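Local atomic coordinates of hypothetical protein AF1704 (Archaeoglobus fulgidus, PDB entry 1ZBM), a protein that probably catalyses the conversion of cyclic dehypoxanthine futalosine into 1,4-dihydroxy-6-naphthoate and dihydroxyacetone, a step in the biosynthesis of menaquinone (vitamin K2). Residues D73-L79 with L185-R190; K11-H16 with E58-A63; V93-S97 with V140-E144. All coordinates share one frame; numbering follows the deposited sequence.

Interaction 1: residues D73-L79 with L185-R190; sequences DDKYRIL and LNAIRR
The guanidinium of R190 carries CB of R77, 3.3 Å above its plane, and the carbonyl carbon of Y76 over one face, and presents its NE and NH2 side to the backbone carbonyl of D73 near one edge. Both nitrogens grip that single oxygen: NE to D73 O is 2.9 Å and NH2 to D73 O is 2.8 Å, each bent, with the oxygen tilted about 20° from the guanidinium plane. R190 reaches it with a chain extended from CG to NE that runs past K75, whose carbonyl takes the straighter bond from R190 N. The guanidinium of R77 has I188 CG2 over the centre of one face; the two side chains lie alongside, and NH2 of R77 binds Q197. The ring of Y76 has CG of R189 over one face and the carbonyl carbon of I188 near its plane at the edge, while its hydroxyl bonds to Y59 O. On the face shared by R77 and I188, L79 CD1 meets I188 CG2 at 3.7 Å; on the other, I78 CG1 approaches L185 CD1 at 4.3 Å. Between the faces, R77 and I188 exchange a pair of backbone bonds, R77 N to I188 O at 3.1 Å and I188 N to R77 O at 3.0 Å, and L79 N continues the ladder to N186 O. Water 2 joins N186 N to L79 O beyond it. This is an antiparallel pairing in the mixed five-stranded sheet of one lobe, where edge strand 76-86 meets the returning strand 181-189, as in the periplasmic-binding-protein type 2 fold.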
loop_
_atom_site.group_PDB
_atom_site.type_symbol
_atom_site.label_atom_id
_atom_site.label_comp_id
_atom_site.label_asym_id
_atom_site.label_seq_id
_atom_site.Cartn_x
_atom_site.Cartn_y
_atom_site.Cartn_z
ATOM N N ASP A 73 6.025 -15.471 -0.118
ATOM C CA ASP A 73 7.129 -15.313 0.813
ATOM C C ASP A 73 8.192 -16.396 0.585
ATOM O O ASP A 73 9.175 -16.489 1.327
ATOM C CB ASP A 73 6.602 -15.370 2.251
ATOM C CG ASP A 73 5.975 -16.715 2.593
ATOM O OD1 ASP A 73 5.185 -17.235 1.779
ATOM O OD2 ASP A 73 6.267 -17.248 3.683
ATOM N N ASP A 74 7.983 -17.211 -0.448
ATOM C CA ASP A 74 8.923 -18.268 -0.812
ATOM C C ASP A 74 10.014 -17.722 -1.734
ATOM O O ASP A 74 11.180 -18.121 -1.662
ATOM C CB ASP A 74 8.194 -19.435 -1.503
ATOM C CG ASP A 74 7.371 -18.999 -2.711
ATOM O OD1 ASP A 74 6.543 -18.065 -2.575
ATOM O OD2 ASP A 74 7.532 -19.601 -3.808
ATOM N N LYS A 75 9.623 -16.795 -2.599
ATOM C CA LYS A 75 10.555 -16.193 -3.540
ATOM C C LYS A 75 10.945 -14.765 -3.146
ATOM O O LYS A 75 11.949 -14.230 -3.624
ATOM C CB LYS A 75 9.940 -16.188 -4.940
ATOM C CG LYS A 75 9.858 -17.561 -5.604
ATOM C CD LYS A 75 11.237 -18.206 -5.708
ATOM C CE LYS A 75 11.270 -19.271 -6.786
ATOM N NZ LYS A 75 10.066 -20.136 -6.736
ATOM N N TYR A 76 10.160 -14.161 -2.262
ATOM C CA TYR A 76 10.400 -12.793 -1.825
ATOM C C TYR A 76 10.502 -12.662 -0.314
ATOM O O TYR A 76 9.934 -13.469 0.417
ATOM C CB TYR A 76 9.251 -11.900 -2.305
ATOM C CG TYR A 76 9.293 -11.512 -3.772
ATOM C CD1 TYR A 76 10.147 -10.504 -4.221
ATOM C CD2 TYR A 76 8.477 -12.150 -4.706
ATOM C CE1 TYR A 76 10.191 -10.136 -5.562
ATOM C CE2 TYR A 76 8.511 -11.795 -6.051
ATOM C CZ TYR A 76 9.374 -10.787 -6.473
ATOM O OH TYR A 76 9.437 -10.455 -7.798
ATOM N N ARG A 77 11.230 -11.656 0.158
ATOM C CA ARG A 77 11.305 -11.407 1.594
ATOM C C ARG A 77 10.996 -9.930 1.797
ATOM O O ARG A 77 11.175 -9.121 0.884
ATOM C CB ARG A 77 12.677 -11.742 2.171
ATOM C CG ARG A 77 13.743 -10.705 1.963
ATOM C CD ARG A 77 14.973 -11.080 2.765
ATOM N NE ARG A 77 16.117 -10.244 2.432
ATOM C CZ ARG A 77 16.242 -8.969 2.781
ATOM N NH1 ARG A 77 15.283 -8.369 3.485
ATOM N NH2 ARG A 77 17.334 -8.297 2.435
ATOM N N ILE A 78 10.522 -9.580 2.985
ATOM C CA ILE A 78 10.168 -8.202 3.273
ATOM C C ILE A 78 11.384 -7.325 3.490
ATOM O O ILE A 78 12.274 -7.660 4.270
ATOM C CB ILE A 78 9.276 -8.099 4.513
ATOM C CG1 ILE A 78 8.072 -9.037 4.363
ATOM C CG2 ILE A 78 8.787 -6.663 4.667
ATOM C CD1 ILE A 78 7.357 -9.328 5.671
ATOM N N LEU A 79 11.434 -6.200 2.783
ATOM C CA LEU A 79 12.557 -5.270 2.932
ATOM C C LEU A 79 12.275 -4.375 4.144
ATOM O O LEU A 79 11.152 -3.924 4.338
ATOM C CB LEU A 79 12.701 -4.440 1.663
ATOM C CG LEU A 79 14.024 -3.715 1.507
ATOM C CD1 LEU A 79 15.163 -4.712 1.242
ATOM C CD2 LEU A 79 13.888 -2.739 0.330
ATOM N N LEU A 185 3.934 -3.235 1.405
ATOM C CA LEU A 185 5.295 -3.590 1.795
ATOM C C LEU A 185 6.276 -3.507 0.632
ATOM O O LEU A 185 5.895 -3.579 -0.537
ATOM C CB LEU A 185 5.318 -5.020 2.337
ATOM C CG LEU A 185 4.387 -5.437 3.474
ATOM C CD1 LEU A 185 4.399 -6.955 3.577
ATOM C CD2 LEU A 185 4.820 -4.803 4.786
ATOM N N ASN A 186 7.550 -3.360 0.954
ATOM C CA ASN A 186 8.540 -3.361 -0.096
ATOM C C ASN A 186 9.128 -4.764 -0.037
ATOM O O ASN A 186 9.568 -5.210 1.015
ATOM C CB ASN A 186 9.621 -2.309 0.135
ATOM C CG ASN A 186 9.789 -1.396 -1.059
ATOM O OD1 ASN A 186 10.839 -0.775 -1.250
ATOM N ND2 ASN A 186 8.746 -1.305 -1.874
ATOM N N ALA A 187 9.111 -5.454 -1.173
ATOM C CA ALA A 187 9.591 -6.821 -1.257
ATOM C C ALA A 187 10.796 -6.983 -2.189
ATOM O O ALA A 187 10.812 -6.445 -3.302
ATOM C CB ALA A 187 8.452 -7.720 -1.718
ATOM N N ILE A 188 11.796 -7.737 -1.733
ATOM C CA ILE A 188 12.996 -7.981 -2.532
ATOM C C ILE A 188 13.198 -9.483 -2.766
ATOM O O ILE A 188 13.185 -10.272 -1.824
ATOM C CB ILE A 188 14.265 -7.340 -1.865
ATOM C CG1 ILE A 188 15.508 -7.579 -2.731
ATOM C CG2 ILE A 188 14.479 -7.896 -0.484
ATOM C CD1 ILE A 188 16.699 -6.757 -2.292
ATOM N N ARG A 189 13.377 -9.856 -4.035
ATOM C CA ARG A 189 13.549 -11.248 -4.438
ATOM C C ARG A 189 14.654 -11.893 -3.601
ATOM O O ARG A 189 15.650 -11.250 -3.282
ATOM C CB ARG A 189 13.859 -11.316 -5.950
ATOM C CG ARG A 189 13.276 -12.547 -6.679
ATOM C CD ARG A 189 13.177 -12.365 -8.210
ATOM N NE ARG A 189 14.483 -12.219 -8.850
ATOM C CZ ARG A 189 14.678 -11.718 -10.071
ATOM N NH1 ARG A 189 13.647 -11.309 -10.806
ATOM N NH2 ARG A 189 15.915 -11.612 -10.547
ATOM N N ARG A 190 14.479 -13.157 -3.231
ATOM C CA ARG A 190 15.466 -13.823 -2.391
ATOM C C ARG A 190 16.736 -14.288 -3.098
ATOM O O ARG A 190 17.723 -14.620 -2.439
ATOM C CB ARG A 190 14.814 -15.010 -1.675
ATOM C CG ARG A 190 13.727 -14.633 -0.660
ATOM C CD ARG A 190 13.012 -15.883 -0.150
ATOM N NE ARG A 190 11.917 -15.594 0.773
ATOM C CZ ARG A 190 12.080 -15.228 2.040
ATOM N NH1 ARG A 190 13.296 -15.099 2.550
ATOM N NH2 ARG A 190 11.016 -15.002 2.798
HETATM O O HOH W 1 16.839 -11.339 -0.362
HETATM O O HOH W 2 8.755 -3.019 3.361
#

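Interaction 2: residues K11-H16 with E58-A63; sequences KIRVAH and EYEVTA
Two neighbouring parallel strands of the mixed five-stranded sheet, 11-16 and 61-65, meet here in a lobe of the periplasmic-binding-protein type 2 fold. V14 pairs with V61 and A15 with T62, the strand segments running only 2° apart. The ladder passes from V61 N to R13 O, from A15 N to V61 O at 2.9 Å and from A63 N to A15 O at 3.0 Å. Before the strand proper, E60 replaces a main-chain acceptor with its carboxylate: its chain, bent at CB-CG (chi2 84°), lies against CB and CG2 of I12 and brings OE1 to R13 N at 2.8 Å, met from above the carboxylate plane. V14 and V61 turn to the face covered by F200 of helix 194-213. On the reverse face, helix 47-53 covers A15, Y59 and T62 through L50. There the methyl of A15 sits over the Y59 ring, CB being 3.9 Å from the centroid in a CH-pi contact, while the hydroxyl of Y59 binds E45 and K53. The R13 side chain crosses Y59 at about a right angle. Its guanidinium turns a face to the ring's edge, the planes 71° apart, with Y59 CD1 over the guanidinium centre. At the outer end, R13 NH1 makes a weak bond to E58 O at 2.9 Å and a long salt bridge to E58 OE2 at 3.8 Å, and water 3 lies between NH1 and OE2.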
loop_
_atom_site.group_PDB
_atom_site.type_symbol
_atom_site.label_atom_id
_atom_site.label_comp_id
_atom_site.label_asym_id
_atom_site.label_seq_id
_atom_site.Cartn_x
_atom_site.Cartn_y
_atom_site.Cartn_z
ATOM N N LYS A 11 22.425 -4.368 -12.136
ATOM C CA LYS A 11 21.337 -3.851 -12.959
ATOM C C LYS A 11 20.048 -4.549 -12.501
ATOM O O LYS A 11 19.903 -5.772 -12.650
ATOM C CB LYS A 11 21.641 -4.149 -14.435
ATOM C CG LYS A 11 20.730 -3.480 -15.464
ATOM C CD LYS A 11 19.321 -4.072 -15.437
ATOM C CE LYS A 11 18.469 -3.581 -16.606
ATOM N NZ LYS A 11 19.096 -3.930 -17.926
ATOM N N ILE A 12 19.124 -3.766 -11.942
ATOM C CA ILE A 12 17.859 -4.304 -11.431
ATOM C C ILE A 12 16.615 -3.488 -11.743
ATOM O O ILE A 12 16.693 -2.309 -12.101
ATOM C CB ILE A 12 17.898 -4.481 -9.895
ATOM C CG1 ILE A 12 18.031 -3.117 -9.216
ATOM C CG2 ILE A 12 19.051 -5.385 -9.506
ATOM C CD1 ILE A 12 17.965 -3.171 -7.692
ATOM N N ARG A 13 15.456 -4.132 -11.605
ATOM C CA ARG A 13 14.181 -3.459 -11.845
ATOM C C ARG A 13 13.470 -3.227 -10.522
ATOM O O ARG A 13 13.323 -4.137 -9.711
ATOM C CB ARG A 13 13.301 -4.281 -12.801
ATOM C CG ARG A 13 13.862 -4.346 -14.219
ATOM C CD ARG A 13 12.863 -4.935 -15.203
ATOM N NE ARG A 13 12.573 -6.341 -14.950
ATOM C CZ ARG A 13 11.691 -7.052 -15.645
ATOM N NH1 ARG A 13 11.478 -8.332 -15.356
ATOM N NH2 ARG A 13 11.015 -6.478 -16.630
ATOM N N VAL A 14 13.062 -1.983 -10.306
ATOM C CA VAL A 14 12.374 -1.589 -9.085
ATOM C C VAL A 14 10.994 -1.084 -9.472
ATOM O O VAL A 14 10.851 -0.056 -10.142
ATOM C CB VAL A 14 13.173 -0.486 -8.337
ATOM C CG1 VAL A 14 12.476 -0.103 -7.034
ATOM C CG2 VAL A 14 14.581 -0.995 -8.048
ATOM N N ALA A 15 9.984 -1.837 -9.061
ATOM C CA ALA A 15 8.609 -1.513 -9.373
ATOM C C ALA A 15 7.845 -0.973 -8.186
ATOM O O ALA A 15 7.933 -1.487 -7.066
ATOM C CB ALA A 15 7.894 -2.752 -9.922
ATOM N N HIS A 16 7.097 0.083 -8.455
ATOM C CA HIS A 16 6.270 0.705 -7.456
ATOM C C HIS A 16 5.028 1.288 -8.122
ATOM O O HIS A 16 4.814 1.097 -9.327
ATOM C CB HIS A 16 7.048 1.750 -6.639
ATOM C CG HIS A 16 8.024 2.563 -7.428
ATOM N ND1 HIS A 16 7.863 3.918 -7.631
ATOM C CD2 HIS A 16 9.207 2.235 -7.990
ATOM C CE1 HIS A 16 8.911 4.385 -8.283
ATOM N NE2 HIS A 16 9.742 3.387 -8.514
ATOM N N GLU A 58 8.750 -11.476 -11.162
ATOM C CA GLU A 58 9.114 -10.628 -12.284
ATOM C C GLU A 58 10.218 -9.621 -11.992
ATOM O O GLU A 58 11.197 -9.539 -12.726
ATOM C CB GLU A 58 7.876 -9.885 -12.776
ATOM C CG GLU A 58 8.093 -9.125 -14.073
ATOM C CD GLU A 58 7.588 -9.884 -15.285
ATOM O OE1 GLU A 58 6.362 -9.827 -15.554
ATOM O OE2 GLU A 58 8.410 -10.554 -15.963
ATOM N N TYR A 59 10.063 -8.842 -10.928
ATOM C CA TYR A 59 11.064 -7.831 -10.614
ATOM C C TYR A 59 11.960 -8.193 -9.434
ATOM O O TYR A 59 11.611 -9.035 -8.604
ATOM C CB TYR A 59 10.372 -6.492 -10.343
ATOM C CG TYR A 59 9.335 -6.132 -11.378
ATOM C CD1 TYR A 59 9.694 -5.859 -12.698
ATOM C CD2 TYR A 59 7.987 -6.072 -11.041
ATOM C CE1 TYR A 59 8.728 -5.537 -13.654
ATOM C CE2 TYR A 59 7.022 -5.753 -11.982
ATOM C CZ TYR A 59 7.389 -5.487 -13.282
ATOM O OH TYR A 59 6.416 -5.175 -14.208
ATOM N N GLU A 60 13.126 -7.558 -9.379
ATOM C CA GLU A 60 14.061 -7.781 -8.288
ATOM C C GLU A 60 13.493 -7.172 -7.015
ATOM O O GLU A 60 13.596 -7.757 -5.943
ATOM C CB GLU A 60 15.413 -7.129 -8.583
ATOM C CG GLU A 60 16.320 -7.923 -9.491
ATOM C CD GLU A 60 16.035 -7.725 -10.967
ATOM O OE1 GLU A 60 15.201 -6.859 -11.325
ATOM O OE2 GLU A 60 16.670 -8.440 -11.772
ATOM N N VAL A 61 12.906 -5.986 -7.141
ATOM C CA VAL A 61 12.310 -5.289 -5.999
ATOM C C VAL A 61 10.947 -4.736 -6.415
ATOM O O VAL A 61 10.845 -3.996 -7.393
ATOM C CB VAL A 61 13.176 -4.090 -5.531
ATOM C CG1 VAL A 61 12.512 -3.417 -4.334
ATOM C CG2 VAL A 61 14.582 -4.549 -5.163
ATOM N N THR A 62 9.903 -5.081 -5.676
ATOM C CA THR A 62 8.576 -4.593 -6.013
ATOM C C THR A 62 7.725 -4.261 -4.801
ATOM O O THR A 62 7.825 -4.927 -3.774
ATOM C CB THR A 62 7.797 -5.631 -6.860
ATOM O OG1 THR A 62 6.468 -5.153 -7.105
ATOM C CG2 THR A 62 7.707 -6.957 -6.130
ATOM N N ALA A 63 6.898 -3.222 -4.903
ATOM C CA ALA A 63 6.004 -2.889 -3.797
ATOM C C ALA A 63 4.994 -4.030 -3.848
ATOM O O ALA A 63 4.871 -4.700 -4.874
ATOM C CB ALA A 63 5.306 -1.554 -4.048
HETATM O O HOH W 3 10.898 -10.253 -18.069
#

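Interaction 3: residues V93-S97 with V140-E144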
loop_
_atom_site.group_PDB
_atom_site.type_symbol
_atom_site.label_atom_id
_atom_site.label_comp_id
_atom_site.label_asym_id
_atom_site.label_seq_id
_atom_site.Cartn_x
_atom_site.Cartn_y
_atom_site.Cartn_z
ATOM N N VAL A 93 -14.560 1.570 3.925
ATOM C CA VAL A 93 -15.603 1.232 2.984
ATOM C C VAL A 93 -16.570 2.410 3.114
ATOM O O VAL A 93 -16.930 2.807 4.221
ATOM C CB VAL A 93 -16.274 -0.102 3.359
ATOM C CG1 VAL A 93 -17.483 -0.353 2.473
ATOM C CG2 VAL A 93 -15.266 -1.236 3.200
ATOM N N VAL A 94 -16.946 2.996 1.985
ATOM C CA VAL A 94 -17.836 4.145 1.988
ATOM C C VAL A 94 -19.128 3.858 1.234
ATOM O O VAL A 94 -19.166 2.976 0.370
ATOM C CB VAL A 94 -17.163 5.360 1.323
ATOM C CG1 VAL A 94 -17.015 5.112 -0.179
ATOM C CG2 VAL A 94 -17.983 6.597 1.570
ATOM N N ALA A 95 -20.176 4.620 1.551
ATOM C CA ALA A 95 -21.484 4.455 0.906
ATOM C C ALA A 95 -22.272 5.766 0.899
ATOM O O ALA A 95 -21.929 6.700 1.612
ATOM C CB ALA A 95 -22.283 3.366 1.616
ATOM N N LYS A 96 -23.326 5.842 0.089
ATOM C CA LYS A 96 -24.107 7.070 0.018
ATOM C C LYS A 96 -24.825 7.349 1.342
ATOM O O LYS A 96 -25.147 8.497 1.656
ATOM C CB LYS A 96 -25.095 7.004 -1.150
ATOM C CG LYS A 96 -24.413 6.700 -2.484
ATOM C CD LYS A 96 -25.378 6.729 -3.670
ATOM C CE LYS A 96 -25.874 8.143 -3.940
ATOM N NZ LYS A 96 -26.638 8.246 -5.208
ATOM N N SER A 97 -25.058 6.297 2.123
ATOM C CA SER A 97 -25.705 6.429 3.428
ATOM C C SER A 97 -25.264 5.266 4.321
ATOM O O SER A 97 -24.549 4.371 3.873
ATOM C CB SER A 97 -27.229 6.414 3.282
ATOM O OG SER A 97 -27.705 5.122 2.949
ATOM N N VAL A 140 -20.079 4.022 -6.765
ATOM C CA VAL A 140 -20.866 4.203 -5.562
ATOM C C VAL A 140 -21.881 5.327 -5.708
ATOM O O VAL A 140 -23.077 5.153 -5.418
ATOM C CB VAL A 140 -19.965 4.480 -4.370
ATOM C CG1 VAL A 140 -20.803 4.704 -3.125
ATOM C CG2 VAL A 140 -19.025 3.302 -4.182
ATOM N N LEU A 141 -21.401 6.474 -6.172
ATOM C CA LEU A 141 -22.248 7.643 -6.382
ATOM C C LEU A 141 -23.366 7.335 -7.369
ATOM O O LEU A 141 -24.486 7.806 -7.204
ATOM C CB LEU A 141 -21.409 8.818 -6.907
ATOM C CG LEU A 141 -20.431 9.525 -5.943
ATOM C CD1 LEU A 141 -19.601 10.573 -6.700
ATOM C CD2 LEU A 141 -21.221 10.189 -4.833
ATOM N N ASP A 142 -23.064 6.549 -8.397
ATOM C CA ASP A 142 -24.081 6.212 -9.388
ATOM C C ASP A 142 -24.839 4.926 -9.028
ATOM O O ASP A 142 -25.539 4.356 -9.862
ATOM C CB ASP A 142 -23.454 6.093 -10.788
ATOM C CG ASP A 142 -23.092 7.450 -11.394
ATOM O OD1 ASP A 142 -23.339 8.492 -10.746
ATOM O OD2 ASP A 142 -22.565 7.474 -12.532
ATOM N N GLU A 143 -24.688 4.478 -7.783
ATOM C CA GLU A 143 -25.376 3.289 -7.271
ATOM C C GLU A 143 -25.218 2.027 -8.116
ATOM O O GLU A 143 -26.146 1.231 -8.273
ATOM C CB GLU A 143 -26.858 3.619 -7.049
ATOM C CG GLU A 143 -27.044 4.872 -6.186
ATOM C CD GLU A 143 -28.495 5.144 -5.760
ATOM O OE1 GLU A 143 -28.743 6.229 -5.202
ATOM O OE2 GLU A 143 -29.363 4.278 -5.972
ATOM N N GLU A 144 -24.019 1.856 -8.656
ATOM C CA GLU A 144 -23.684 0.696 -9.464
ATOM C C GLU A 144 -23.435 -0.445 -8.470
ATOM O O GLU A 144 -23.589 -1.625 -8.790
ATOM C CB GLU A 144 -22.423 1.016 -10.243
ATOM C CG GLU A 144 -21.993 0.009 -11.274
ATOM C CD GLU A 144 -20.772 0.507 -12.023
ATOM O OE1 GLU A 144 -20.854 1.626 -12.587
ATOM O OE2 GLU A 144 -19.741 -0.209 -12.038
#
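K96 leans across the end of helix 136-141, which closes in a Schellman motif, and bonds to E143 and to the carbonyl of L141. Its strand, 92-95, belongs to the second mixed five-stranded sheet, in the other lobe of the periplasmic-binding-protein type 2 fold. The contact divides into a buried apolar side and a charged outer side. On the buried side, V140 directs its side chain at the strand. Its CG1, anti to the backbone N (chi1 178°), approaches A95 CA at 4.1 Å and V94 O at 4.2 Å. L163 touches both V94 and V140, so a third element closes this inner part, while strand 147-150 packs against V94 through L150.

The outer side consists largely of one long lysine. K96 runs antiparallel alongside the V140 side chain, laying its CD 3.3 Å from V140 O, an oxygen that already accepts the Schellman bond from E143 N. A bend at CG-CD (chi3 68°) then carries the ammonium over the helix end. E143, the C-prime residue with positive phi, sends its extended side chain across the lysine at about a right angle, and its CG comes 3.5 Å from K96 CD. Solvent around the exposed K96 and E143 would be expected to weaken their attraction, whereas the C-terminal end of the helix should favour a positive group here. Two acceptors hold the ammonium: K96 NZ lies 3.0 Å from L141 O, tilted 26° from the carbonyl plane, and 2.9 Å from E143 OE1, where the salt bridge falls on the anti lone pair of OE1, the one pointing away from OE2.

Interactions 1 and 2 belong to one sheet, whose strands 181-189 and 61-65 are neighbours, and their centres are 11 Å apart. They touch directly where T62 N lies 2.9 Å from A187 O. Both have main-chain ladders and buried strand middles, with exposed or partly exposed arginines at the margins, but interaction 1 is antiparallel and interaction 2 parallel. Interaction 3 stands apart, on the opposite side of the chain's centre, about 36 Å from each of the others between centres. Joining a strand to a helix end in the second sheet's lobe, it is mostly a surface contact, made by an exposed lysine and glutamate beside a small buried valine patch, and it buries the least surface.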